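Local coordinates for 16S rRNA methylase (PDB 3P2E), which catalyses S-adenosylmethionine-dependent methylation of N1 of adenine 1408 in 16S rRNA of assembled 30S subunits, conferring resistance to various aminoglycosides, at residues D25-L31 and I97-I103; D35-K41 and Q192-L196; F50-P56 and N79-A85. All coordinates share one frame; numbering follows the deposited sequence.

Contact 1. Residues D25-L31 and I97-I103; sequences DRVHIDL and IADSISI
His28 lies along a shallow ledge formed by Ser100 and Ser102, its ring edge turned to both hydroxyls. With CG anti to the backbone N (chi1 178°), the imidazole runs lengthwise over the neighbouring strand: ND1 is hydrogen-bonded to Ser100 OG at 2.6 Å, while NE2 donates to Ser102 OG at 3.1 Å along a bent line, 21° out of the ring plane. Ser102 OG in turn donates to Asp30 OD1 at 2.7 Å.

Asp30, His28, Ser100 and Ser102 share one face of this parallel pair; on the other the relief is apolar. There the extended Ile29 side chain pushes its CD1 into the notch between Ala98 CB (3.8 Å) and Ile97 CG2 (3.9 Å). Val27 instead sets CB against the carbonyl of Ile97, with Val27 CB 3.4 Å from Ile97 O. Further on, Leu31 and Ile103 run side by side, and helix 119-126 packs on Leu31 and Ile101.

Where the second strand is broken at Asp99, its side chain supplies the missing acceptor: Val27 N donates to Asp99 OD2 (2.8 Å), and Asp99 N returns a bond to Val27 O. Arg26 lays one guanidinium face over Asp99 CB; the carboxylate's salt bridge is made with Lys130. Regular parallel ladder bonds resume from Ile29 N to Ser100 O.

The donor directions make a chain of hydrogen bonds running from His28 NE2 through Ser102 OG to Asp30 OD1, and the negative charge at its end would probably favour a hydrogen on NE2.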
loop_
_atom_site.group_PDB
_atom_site.type_symbol
_atom_site.label_atom_id
_atom_site.label_comp_id
_atom_site.label_asym_id
_atom_site.label_seq_id
_atom_site.Cartn_x
_atom_site.Cartn_y
_atom_site.Cartn_z
ATOM N N ASP A 25 18.074 -0.174 1.180
ATOM C CA ASP A 25 18.283 -0.492 -0.226
ATOM C C ASP A 25 17.012 -0.486 -1.061
ATOM O O ASP A 25 17.085 -0.385 -2.284
ATOM C CB ASP A 25 18.966 -1.849 -0.376
ATOM C CG ASP A 25 20.448 -1.788 -0.082
ATOM O OD1 ASP A 25 21.040 -0.705 -0.266
ATOM O OD2 ASP A 25 21.020 -2.823 0.311
ATOM N N ARG A 26 15.855 -0.597 -0.411
ATOM C CA ARG A 26 14.581 -0.612 -1.128
ATOM C C ARG A 26 13.553 0.276 -0.439
ATOM O O ARG A 26 13.674 0.588 0.744
ATOM C CB ARG A 26 14.008 -2.033 -1.199
ATOM C CG ARG A 26 14.923 -3.065 -1.831
ATOM C CD ARG A 26 14.303 -4.457 -1.831
ATOM N NE ARG A 26 13.315 -4.648 -2.893
ATOM C CZ ARG A 26 12.052 -4.230 -2.846
ATOM N NH1 ARG A 26 11.594 -3.588 -1.780
ATOM N NH2 ARG A 26 11.244 -4.459 -3.874
ATOM N N VAL A 27 12.546 0.681 -1.200
ATOM C CA VAL A 27 11.459 1.500 -0.677
ATOM C C VAL A 27 10.145 0.856 -1.112
ATOM O O VAL A 27 9.953 0.553 -2.288
ATOM C CB VAL A 27 11.507 2.950 -1.232
ATOM C CG1 VAL A 27 10.253 3.719 -0.806
ATOM C CG2 VAL A 27 12.749 3.659 -0.724
ATOM N N HIS A 28 9.248 0.634 -0.156
ATOM C CA HIS A 28 7.955 0.040 -0.453
ATOM C C HIS A 28 6.855 1.010 -0.041
ATOM O O HIS A 28 6.893 1.555 1.056
ATOM C CB HIS A 28 7.768 -1.270 0.324
ATOM C CG HIS A 28 6.432 -1.907 0.105
ATOM N ND1 HIS A 28 6.149 -2.677 -1.003
ATOM C CD2 HIS A 28 5.280 -1.826 0.812
ATOM C CE1 HIS A 28 4.879 -3.042 -0.970
ATOM N NE2 HIS A 28 4.330 -2.537 0.121
ATOM N N ILE A 29 5.886 1.223 -0.925
ATOM C CA ILE A 29 4.763 2.104 -0.624
ATOM C C ILE A 29 3.476 1.286 -0.540
ATOM O O ILE A 29 3.193 0.472 -1.421
ATOM C CB ILE A 29 4.564 3.199 -1.709
ATOM C CG1 ILE A 29 5.718 4.207 -1.659
ATOM C CG2 ILE A 29 3.226 3.920 -1.487
ATOM C CD1 ILE A 29 5.626 5.321 -2.706
ATOM N N ASP A 30 2.719 1.493 0.532
ATOM C CA ASP A 30 1.439 0.819 0.717
ATOM C C ASP A 30 0.402 1.938 0.718
ATOM O O ASP A 30 0.326 2.729 1.666
ATOM C CB ASP A 30 1.417 0.050 2.042
ATOM C CG ASP A 30 0.138 -0.746 2.235
ATOM O OD1 ASP A 30 -0.328 -1.364 1.255
ATOM O OD2 ASP A 30 -0.396 -0.763 3.370
ATOM N N LEU A 31 -0.368 2.017 -0.365
ATOM C CA LEU A 31 -1.396 3.047 -0.540
ATOM C C LEU A 31 -2.729 2.605 0.066
ATOM O O LEU A 31 -3.193 1.497 -0.198
ATOM C CB LEU A 31 -1.560 3.345 -2.031
ATOM C CG LEU A 31 -2.631 4.354 -2.458
ATOM C CD1 LEU A 31 -2.412 5.693 -1.762
ATOM C CD2 LEU A 31 -2.577 4.511 -3.966
ATOM N N ILE A 97 10.103 6.912 -6.536
ATOM C CA ILE A 97 10.862 6.511 -5.351
ATOM C C ILE A 97 10.721 5.051 -4.907
ATOM O O ILE A 97 11.600 4.520 -4.224
ATOM C CB ILE A 97 10.452 7.402 -4.150
ATOM C CG1 ILE A 97 11.464 7.282 -3.012
ATOM C CG2 ILE A 97 9.082 6.975 -3.637
ATOM C CD1 ILE A 97 11.120 8.150 -1.808
ATOM N N ALA A 98 9.631 4.399 -5.291
ATOM C CA ALA A 98 9.383 3.033 -4.833
ATOM C C ALA A 98 9.812 1.843 -5.684
ATOM O O ALA A 98 9.654 1.830 -6.902
ATOM C CB ALA A 98 7.908 2.890 -4.484
ATOM N N ASP A 99 10.350 0.830 -5.008
ATOM C CA ASP A 99 10.762 -0.406 -5.660
ATOM C C ASP A 99 9.529 -1.302 -5.778
ATOM O O ASP A 99 9.483 -2.213 -6.607
ATOM C CB ASP A 99 11.825 -1.123 -4.821
ATOM C CG ASP A 99 13.148 -0.407 -4.834
ATOM O OD1 ASP A 99 13.924 -0.617 -5.795
ATOM O OD2 ASP A 99 13.412 0.373 -3.897
ATOM N N SER A 100 8.532 -1.036 -4.937
ATOM C CA SER A 100 7.301 -1.818 -4.937
ATOM C C SER A 100 6.137 -1.010 -4.381
ATOM O O SER A 100 6.320 -0.163 -3.508
ATOM C CB SER A 100 7.484 -3.095 -4.114
ATOM O OG SER A 100 7.972 -2.807 -2.815
ATOM N N ILE A 101 4.944 -1.270 -4.909
ATOM C CA ILE A 101 3.736 -0.570 -4.491
ATOM C C ILE A 101 2.610 -1.561 -4.284
ATOM O O ILE A 101 2.410 -2.465 -5.093
ATOM C CB ILE A 101 3.266 0.453 -5.557
ATOM C CG1 ILE A 101 4.297 1.569 -5.718
ATOM C CG2 ILE A 101 1.924 1.048 -5.153
ATOM C CD1 ILE A 101 5.555 1.160 -6.440
ATOM N N SER A 102 1.867 -1.389 -3.200
ATOM C CA SER A 102 0.759 -2.281 -2.924
ATOM C C SER A 102 -0.506 -1.526 -2.544
ATOM O O SER A 102 -0.450 -0.410 -2.025
ATOM C CB SER A 102 1.119 -3.244 -1.790
ATOM O OG SER A 102 1.347 -2.538 -0.582
ATOM N N ILE A 103 -1.641 -2.138 -2.860
ATOM C CA ILE A 103 -2.958 -1.620 -2.499
ATOM C C ILE A 103 -3.644 -2.886 -1.994
ATOM O O ILE A 103 -3.961 -3.790 -2.775
ATOM C CB ILE A 103 -3.728 -1.030 -3.707
ATOM C CG1 ILE A 103 -2.993 0.205 -4.242
ATOM C CG2 ILE A 103 -5.136 -0.616 -3.273
ATOM C CD1 ILE A 103 -3.685 0.883 -5.426
HETATM O O HOH W 1 16.599 -1.314 -5.135
HETATM O O HOH W 2 2.176 -3.652 1.540
#

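Contact 2. Residues D35-K41 and Q192-L196; sequences DGRNIYK and QFNSL. With SAH (S-adenosyl-L-homocysteine), chain C.
Asp35 meets the loop first: through its syn lone pair, Asp35 OD2 accepts the backbone N of Leu196 at 3.2 Å, nearly straight (167°). The other oxygen, OD1, rests on Ser195 CB and closes an Asx turn by taking Arg37 N from above the carboxylate plane. One carboxylate thus ties the start of helix 37-44 to that of helix 196-203. Arg37 then runs its extended chain past the loop, CD 3.4 Å from Asn194 O and NE close to Leu196 CD2.

Asn38 divides its amide between protein and ligand. Its OD1 accepts Ser195 N at 3.0 Å, the donor lying 44° above the carbonyl plane, and receives a water that also bridges to Asn194 N; its ND2 lies 2.9 Å from OXT of S-adenosylhomocysteine. Ser195 OG donates to the ligand's other carboxylate oxygen, O, at 2.8 Å, and also caps helix 196-203 at Ala198 N. Lys41, all-extended from the backbone N onward, reaches Gln192 O with NZ at 2.6 Å, in the carbonyl plane.

The loop between helices 187-190 and 196-203 therefore folds over the N-terminal turns of helix 37-44, while Phe193 packs edge-to-face with Phe105 and Arg37 and Tyr40 pack on Ile64 of helix 62-68.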
loop_
_atom_site.group_PDB
_atom_site.type_symbol
_atom_site.label_atom_id
_atom_site.label_comp_id
_atom_site.label_asym_id
_atom_site.label_seq_id
_atom_site.Cartn_x
_atom_site.Cartn_y
_atom_site.Cartn_z
ATOM N N ASP A 35 -4.884 1.114 9.220
ATOM C CA ASP A 35 -4.404 1.285 10.593
ATOM C C ASP A 35 -2.906 1.117 10.828
ATOM O O ASP A 35 -2.439 1.221 11.961
ATOM C CB ASP A 35 -5.187 0.377 11.559
ATOM C CG ASP A 35 -4.953 -1.116 11.320
ATOM O OD1 ASP A 35 -3.973 -1.497 10.647
ATOM O OD2 ASP A 35 -5.760 -1.921 11.837
ATOM N N GLY A 36 -2.157 0.867 9.757
ATOM C CA GLY A 36 -0.715 0.719 9.872
ATOM C C GLY A 36 -0.185 -0.608 10.386
ATOM O O GLY A 36 1.032 -0.804 10.444
ATOM N N ARG A 37 -1.074 -1.527 10.752
ATOM C CA ARG A 37 -0.629 -2.815 11.280
ATOM C C ARG A 37 0.002 -3.718 10.232
ATOM O O ARG A 37 0.938 -4.458 10.533
ATOM C CB ARG A 37 -1.788 -3.549 11.965
ATOM C CG ARG A 37 -2.230 -2.893 13.265
ATOM C CD ARG A 37 -3.331 -3.687 13.952
ATOM N NE ARG A 37 -3.862 -2.969 15.108
ATOM C CZ ARG A 37 -3.176 -2.701 16.213
ATOM N NH1 ARG A 37 -1.913 -3.098 16.333
ATOM N NH2 ARG A 37 -3.750 -2.018 17.197
ATOM N N ASN A 38 -0.497 -3.664 9.001
ATOM C CA ASN A 38 0.071 -4.502 7.952
ATOM C C ASN A 38 1.489 -4.055 7.634
ATOM O O ASN A 38 2.394 -4.882 7.497
ATOM C CB ASN A 38 -0.773 -4.441 6.673
ATOM C CG ASN A 38 -2.125 -5.107 6.830
ATOM O OD1 ASN A 38 -2.295 -6.018 7.649
ATOM N ND2 ASN A 38 -3.094 -4.671 6.027
ATOM N N ILE A 39 1.680 -2.743 7.530
ATOM C CA ILE A 39 2.987 -2.191 7.207
ATOM C C ILE A 39 3.962 -2.418 8.360
ATOM O O ILE A 39 5.153 -2.638 8.137
ATOM C CB ILE A 39 2.888 -0.673 6.893
ATOM C CG1 ILE A 39 4.108 -0.226 6.088
ATOM C CG2 ILE A 39 2.782 0.127 8.175
ATOM C CD1 ILE A 39 4.127 -0.759 4.679
ATOM N N TYR A 40 3.448 -2.375 9.588
ATOM C CA TYR A 40 4.280 -2.590 10.770
ATOM C C TYR A 40 4.875 -3.995 10.718
ATOM O O TYR A 40 6.045 -4.191 11.033
ATOM C CB TYR A 40 3.454 -2.437 12.055
ATOM C CG TYR A 40 4.280 -2.528 13.324
ATOM C CD1 TYR A 40 4.787 -1.381 13.932
ATOM C CD2 TYR A 40 4.600 -3.765 13.883
ATOM C CE1 TYR A 40 5.598 -1.465 15.068
ATOM C CE2 TYR A 40 5.412 -3.860 15.016
ATOM C CZ TYR A 40 5.907 -2.707 15.600
ATOM O OH TYR A 40 6.725 -2.797 16.706
ATOM N N LYS A 41 4.068 -4.974 10.321
ATOM C CA LYS A 41 4.541 -6.352 10.240
ATOM C C LYS A 41 5.572 -6.512 9.133
ATOM O O LYS A 41 6.566 -7.214 9.304
ATOM C CB LYS A 41 3.373 -7.317 10.005
ATOM C CG LYS A 41 3.803 -8.782 9.941
ATOM C CD LYS A 41 2.610 -9.722 9.830
ATOM C CE LYS A 41 3.063 -11.174 9.800
ATOM N NZ LYS A 41 1.919 -12.119 9.703
ATOM N N GLN A 192 -2.969 -14.023 7.517
ATOM C CA GLN A 192 -1.598 -13.632 7.825
ATOM C C GLN A 192 -1.436 -12.129 8.034
ATOM O O GLN A 192 -0.420 -11.680 8.570
ATOM C CB GLN A 192 -0.655 -14.088 6.712
ATOM C CG GLN A 192 -0.714 -13.250 5.454
ATOM C CD GLN A 192 0.077 -13.868 4.323
ATOM O OE1 GLN A 192 -0.276 -14.938 3.823
ATOM N NE2 GLN A 192 1.157 -13.205 3.917
ATOM N N PHE A 193 -2.432 -11.352 7.612
ATOM C CA PHE A 193 -2.372 -9.900 7.763
ATOM C C PHE A 193 -2.841 -9.493 9.155
ATOM O O PHE A 193 -3.731 -10.123 9.723
ATOM C CB PHE A 193 -3.219 -9.228 6.681
ATOM C CG PHE A 193 -2.673 -9.414 5.295
ATOM C CD1 PHE A 193 -1.679 -8.573 4.806
ATOM C CD2 PHE A 193 -3.112 -10.466 4.496
ATOM C CE1 PHE A 193 -1.123 -8.779 3.540
ATOM C CE2 PHE A 193 -2.563 -10.680 3.232
ATOM C CZ PHE A 193 -1.567 -9.838 2.754
ATOM N N ASN A 194 -2.246 -8.436 9.697
ATOM C CA ASN A 194 -2.571 -7.983 11.046
ATOM C C ASN A 194 -3.585 -6.850 11.218
ATOM O O ASN A 194 -4.031 -6.607 12.338
ATOM C CB ASN A 194 -1.284 -7.596 11.785
ATOM C CG ASN A 194 -0.448 -8.800 12.185
ATOM O OD1 ASN A 194 0.629 -8.656 12.767
ATOM N ND2 ASN A 194 -0.940 -9.996 11.878
ATOM N N SER A 195 -3.949 -6.146 10.150
ATOM C CA SER A 195 -4.918 -5.063 10.323
ATOM C C SER A 195 -6.243 -5.643 10.814
ATOM O O SER A 195 -6.585 -6.788 10.509
ATOM C CB SER A 195 -5.127 -4.276 9.019
ATOM O OG SER A 195 -6.073 -4.888 8.163
ATOM N N LEU A 196 -6.978 -4.858 11.594
ATOM C CA LEU A 196 -8.251 -5.318 12.130
ATOM C C LEU A 196 -9.206 -5.633 10.980
ATOM O O LEU A 196 -9.983 -6.581 11.046
ATOM C CB LEU A 196 -8.854 -4.250 13.046
ATOM C CG LEU A 196 -7.907 -3.615 14.072
ATOM C CD1 LEU A 196 -8.682 -2.645 14.951
ATOM C CD2 LEU A 196 -7.251 -4.695 14.916
HETATM N N SAH C . -4.942 -1.618 3.449
HETATM C CA SAH C . -5.807 -1.570 4.506
HETATM C CB SAH C . -7.189 -1.107 4.038
HETATM C CG SAH C . -8.147 -0.575 5.062
HETATM S SD SAH C . -9.729 -0.042 4.497
HETATM C C SAH C . -5.786 -2.972 5.258
HETATM O O SAH C . -6.051 -2.746 6.362
HETATM O OXT SAH C . -5.564 -3.987 4.769
HETATM C "C5'" SAH C . -9.597 1.014 3.048
HETATM C "C4'" SAH C . -8.555 2.181 3.376
HETATM O "O4'" SAH C . -8.435 2.836 2.106
HETATM C "C3'" SAH C . -9.026 3.206 4.388
HETATM O "O3'" SAH C . -8.065 3.332 5.483
HETATM C "C2'" SAH C . -9.243 4.515 3.544
HETATM O "O2'" SAH C . -8.990 5.733 4.209
HETATM C "C1'" SAH C . -8.310 4.274 2.338
HETATM N N9 SAH C . -8.717 5.022 1.083
HETATM C C8 SAH C . -9.998 5.083 0.517
HETATM N N7 SAH C . -10.049 5.865 -0.547
HETATM C C5 SAH C . -8.692 6.321 -0.648
HETATM C C6 SAH C . -8.165 7.215 -1.643
HETATM N N6 SAH C . -8.934 7.738 -2.627
HETATM N N1 SAH C . -6.815 7.486 -1.500
HETATM C C2 SAH C . -6.028 6.939 -0.479
HETATM N N3 SAH C . -6.550 6.075 0.479
HETATM C C4 SAH C . -7.890 5.827 0.312
HETATM O O HOH W 3 1.493 -5.686 13.008
HETATM O O HOH W 4 0.067 -7.868 8.303
#

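Contact 3. Residues F50-P56 and N79-A85; sequences FYIGIDP and NVVFVIA. With SAH (S-adenosyl-L-homocysteine), chain C.
Gly53 O takes one hydrogen bond and one weaker C-H contact from the neighbouring strand: Val83 N donates to it at 2.8 Å, and Phe82 CA approaches to 3.3 Å. The ring of Phe82 packs alongside with its edge, CD1 3.8 Å from Gly53 O and the oxygen in the ring plane. Gly53 has no side chain on that face, which leaves the place to the ring edge at CD1. On the same face Tyr51 and Asn79 lie side by side, the amide plane almost perpendicular to the phenol ring (86°). Asn79 ND2 sits at the ring edge, but its hydrogen bonds go to Ala43 O and Thr49 O.

The opposite face is lined by Ile52, Ile54, Val81 and Val83. Val81 CG1, placed between its own backbone N and carbonyl carbon (chi1 65°), rises against Phe50, 3.5 Å from Phe50 CE2, and also leans on Ile52 CG1. Ile52 CG2 meets Val83 CG2 at 3.7 Å, and Ile54 lies alongside Val83.

The two strands run parallel, 21° apart, and are joined through helix 62-68: a beta-alpha-beta crossover within the Rossmann-like methyltransferase fold. Helices 37-44 and 62-68 cover the Phe82 side; Val80 and Phe82 touch both. As in other methyltransferases of this fold, an acidic residue follows the second strand of the sheet. Asp55, its backbone N bonded to Val83 O, turns its carboxylate onto the ribose: O3' of S-adenosylhomocysteine donates to OD1 (2.7 Å) and O2' to OD2 (2.8 Å). Gly34 N also donates to OD1 and Val57 N to OD2, so backbone amides fix the rotation of the carboxylate. Next in sequence, Pro56 packs on Ala85 O and brings CD to 3.2 Å from adenine N3.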
loop_
_atom_site.group_PDB
_atom_site.type_symbol
_atom_site.label_atom_id
_atom_site.label_comp_id
_atom_site.label_asym_id
_atom_site.label_seq_id
_atom_site.Cartn_x
_atom_site.Cartn_y
_atom_site.Cartn_z
ATOM N N PHE A 50 12.596 0.490 3.364
ATOM C CA PHE A 50 11.944 1.607 4.033
ATOM C C PHE A 50 10.484 1.546 3.614
ATOM O O PHE A 50 10.173 1.571 2.421
ATOM C CB PHE A 50 12.551 2.942 3.611
ATOM C CG PHE A 50 12.020 4.107 4.392
ATOM C CD1 PHE A 50 12.299 4.229 5.747
ATOM C CD2 PHE A 50 11.206 5.059 3.786
ATOM C CE1 PHE A 50 11.775 5.284 6.497
ATOM C CE2 PHE A 50 10.676 6.117 4.523
ATOM C CZ PHE A 50 10.962 6.229 5.883
ATOM N N TYR A 51 9.596 1.454 4.601
ATOM C CA TYR A 51 8.164 1.352 4.355
ATOM C C TYR A 51 7.401 2.660 4.505
ATOM O O TYR A 51 7.495 3.344 5.525
ATOM C CB TYR A 51 7.570 0.283 5.277
ATOM C CG TYR A 51 8.006 -1.113 4.888
ATOM C CD1 TYR A 51 7.305 -1.836 3.922
ATOM C CD2 TYR A 51 9.161 -1.680 5.426
ATOM C CE1 TYR A 51 7.748 -3.087 3.496
ATOM C CE2 TYR A 51 9.613 -2.929 5.005
ATOM C CZ TYR A 51 8.902 -3.623 4.042
ATOM O OH TYR A 51 9.347 -4.851 3.613
ATOM N N ILE A 52 6.640 2.989 3.469
ATOM C CA ILE A 52 5.849 4.208 3.443
ATOM C C ILE A 52 4.378 3.855 3.325
ATOM O O ILE A 52 3.943 3.326 2.303
ATOM C CB ILE A 52 6.240 5.090 2.245
ATOM C CG1 ILE A 52 7.735 5.416 2.318
ATOM C CG2 ILE A 52 5.411 6.378 2.242
ATOM C CD1 ILE A 52 8.252 6.192 1.117
ATOM N N GLY A 53 3.623 4.141 4.382
ATOM C CA GLY A 53 2.200 3.858 4.384
ATOM C C GLY A 53 1.436 5.152 4.204
ATOM O O GLY A 53 1.609 6.090 4.980
ATOM N N ILE A 54 0.579 5.189 3.189
ATOM C CA ILE A 54 -0.205 6.376 2.859
ATOM C C ILE A 54 -1.702 6.187 3.114
ATOM O O ILE A 54 -2.281 5.175 2.723
ATOM C CB ILE A 54 -0.048 6.726 1.363
ATOM C CG1 ILE A 54 1.432 6.862 1.000
ATOM C CG2 ILE A 54 -0.795 8.015 1.046
ATOM C CD1 ILE A 54 1.669 7.040 -0.494
ATOM N N ASP A 55 -2.320 7.162 3.775
ATOM C CA ASP A 55 -3.759 7.122 4.026
ATOM C C ASP A 55 -4.247 8.521 4.384
ATOM O O ASP A 55 -3.579 9.252 5.108
ATOM C CB ASP A 55 -4.107 6.171 5.171
ATOM C CG ASP A 55 -5.529 5.646 5.071
ATOM O OD1 ASP A 55 -5.695 4.449 4.777
ATOM O OD2 ASP A 55 -6.483 6.432 5.266
ATOM N N PRO A 56 -5.418 8.915 3.868
ATOM C CA PRO A 56 -5.963 10.242 4.163
ATOM C C PRO A 56 -6.568 10.354 5.562
ATOM O O PRO A 56 -6.837 11.458 6.035
ATOM C CB PRO A 56 -7.003 10.439 3.062
ATOM C CG PRO A 56 -7.479 9.039 2.805
ATOM C CD PRO A 56 -6.194 8.249 2.806
ATOM N N ASN A 79 12.249 2.139 10.171
ATOM C CA ASN A 79 12.019 1.992 8.738
ATOM C C ASN A 79 10.567 2.137 8.289
ATOM O O ASN A 79 10.137 1.493 7.330
ATOM C CB ASN A 79 12.595 0.649 8.259
ATOM C CG ASN A 79 11.892 -0.558 8.865
ATOM O OD1 ASN A 79 11.430 -0.526 10.010
ATOM N ND2 ASN A 79 11.837 -1.648 8.103
ATOM N N VAL A 80 9.820 2.996 8.979
ATOM C CA VAL A 80 8.417 3.233 8.645
ATOM C C VAL A 80 8.055 4.707 8.774
ATOM O O VAL A 80 8.496 5.385 9.698
ATOM C CB VAL A 80 7.460 2.444 9.584
ATOM C CG1 VAL A 80 6.004 2.713 9.202
ATOM C CG2 VAL A 80 7.762 0.968 9.513
ATOM N N VAL A 81 7.270 5.203 7.824
ATOM C CA VAL A 81 6.788 6.574 7.873
ATOM C C VAL A 81 5.355 6.529 7.362
ATOM O O VAL A 81 5.044 5.778 6.432
ATOM C CB VAL A 81 7.625 7.543 6.998
ATOM C CG1 VAL A 81 7.502 7.183 5.528
ATOM C CG2 VAL A 81 7.154 8.978 7.235
ATOM N N PHE A 82 4.481 7.293 8.009
ATOM C CA PHE A 82 3.079 7.358 7.622
ATOM C C PHE A 82 2.810 8.715 6.997
ATOM O O PHE A 82 3.001 9.759 7.624
ATOM C CB PHE A 82 2.176 7.132 8.838
ATOM C CG PHE A 82 2.223 5.727 9.362
ATOM C CD1 PHE A 82 1.945 4.654 8.519
ATOM C CD2 PHE A 82 2.547 5.470 10.693
ATOM C CE1 PHE A 82 1.987 3.334 8.993
ATOM C CE2 PHE A 82 2.592 4.153 11.176
ATOM C CZ PHE A 82 2.310 3.085 10.318
ATOM N N VAL A 83 2.379 8.675 5.743
ATOM C CA VAL A 83 2.093 9.864 4.958
ATOM C C VAL A 83 0.586 10.078 4.875
ATOM O O VAL A 83 -0.162 9.158 4.548
ATOM C CB VAL A 83 2.661 9.697 3.534
ATOM C CG1 VAL A 83 2.209 10.837 2.641
ATOM C CG2 VAL A 83 4.181 9.619 3.598
ATOM N N ILE A 84 0.147 11.297 5.167
ATOM C CA ILE A 84 -1.271 11.616 5.117
ATOM C C ILE A 84 -1.569 12.261 3.778
ATOM O O ILE A 84 -1.277 13.438 3.558
ATOM C CB ILE A 84 -1.672 12.573 6.256
ATOM C CG1 ILE A 84 -1.246 11.978 7.605
ATOM C CG2 ILE A 84 -3.175 12.801 6.236
ATOM C CD1 ILE A 84 -1.741 10.555 7.856
ATOM N N ALA A 85 -2.132 11.464 2.878
ATOM C CA ALA A 85 -2.473 11.917 1.540
ATOM C C ALA A 85 -3.459 10.934 0.929
ATOM O O ALA A 85 -3.677 9.849 1.469
ATOM C CB ALA A 85 -1.214 11.992 0.678
HETATM N N SAH C . -4.942 -1.618 3.449
HETATM C CA SAH C . -5.807 -1.570 4.506
HETATM C CB SAH C . -7.189 -1.107 4.038
HETATM C CG SAH C . -8.147 -0.575 5.062
HETATM S SD SAH C . -9.729 -0.042 4.497
HETATM C C SAH C . -5.786 -2.972 5.258
HETATM O O SAH C . -6.051 -2.746 6.362
HETATM O OXT SAH C . -5.564 -3.987 4.769
HETATM C "C5'" SAH C . -9.597 1.014 3.048
HETATM C "C4'" SAH C . -8.555 2.181 3.376
HETATM O "O4'" SAH C . -8.435 2.836 2.106
HETATM C "C3'" SAH C . -9.026 3.206 4.388
HETATM O "O3'" SAH C . -8.065 3.332 5.483
HETATM C "C2'" SAH C . -9.243 4.515 3.544
HETATM O "O2'" SAH C . -8.990 5.733 4.209
HETATM C "C1'" SAH C . -8.310 4.274 2.338
HETATM N N9 SAH C . -8.717 5.022 1.083
HETATM C C8 SAH C . -9.998 5.083 0.517
HETATM N N7 SAH C . -10.049 5.865 -0.547
HETATM C C5 SAH C . -8.692 6.321 -0.648
HETATM C C6 SAH C . -8.165 7.215 -1.643
HETATM N N6 SAH C . -8.934 7.738 -2.627
HETATM N N1 SAH C . -6.815 7.486 -1.500
HETATM C C2 SAH C . -6.028 6.939 -0.479
HETATM N N3 SAH C . -6.550 6.075 0.479
HETATM C C4 SAH C . -7.890 5.827 0.312
#

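Overall arrangement
Contacts 1 and 3 are successive parts of one sheet, in the order 80-83, 49-54, 26-31, 98-104; their centres lie 10 Å apart. Strands 26-31 and 49-54 join them, with His28 O and Ile52 N 2.8 Å apart, a probable hydrogen bond. Contact 2, centred 16 Å from contact 1 and 13 Å from contact 3, lies over the sheet through Ile39: its CD1 is 3.9 Å from Asp30 CB and 3.4 Å from Tyr51 CD1. S-adenosylhomocysteine links all three: contact 2 meets its carboxylate end, contact 3 its ribose and adenine, and contact 1 touches it through the side chain of Leu31.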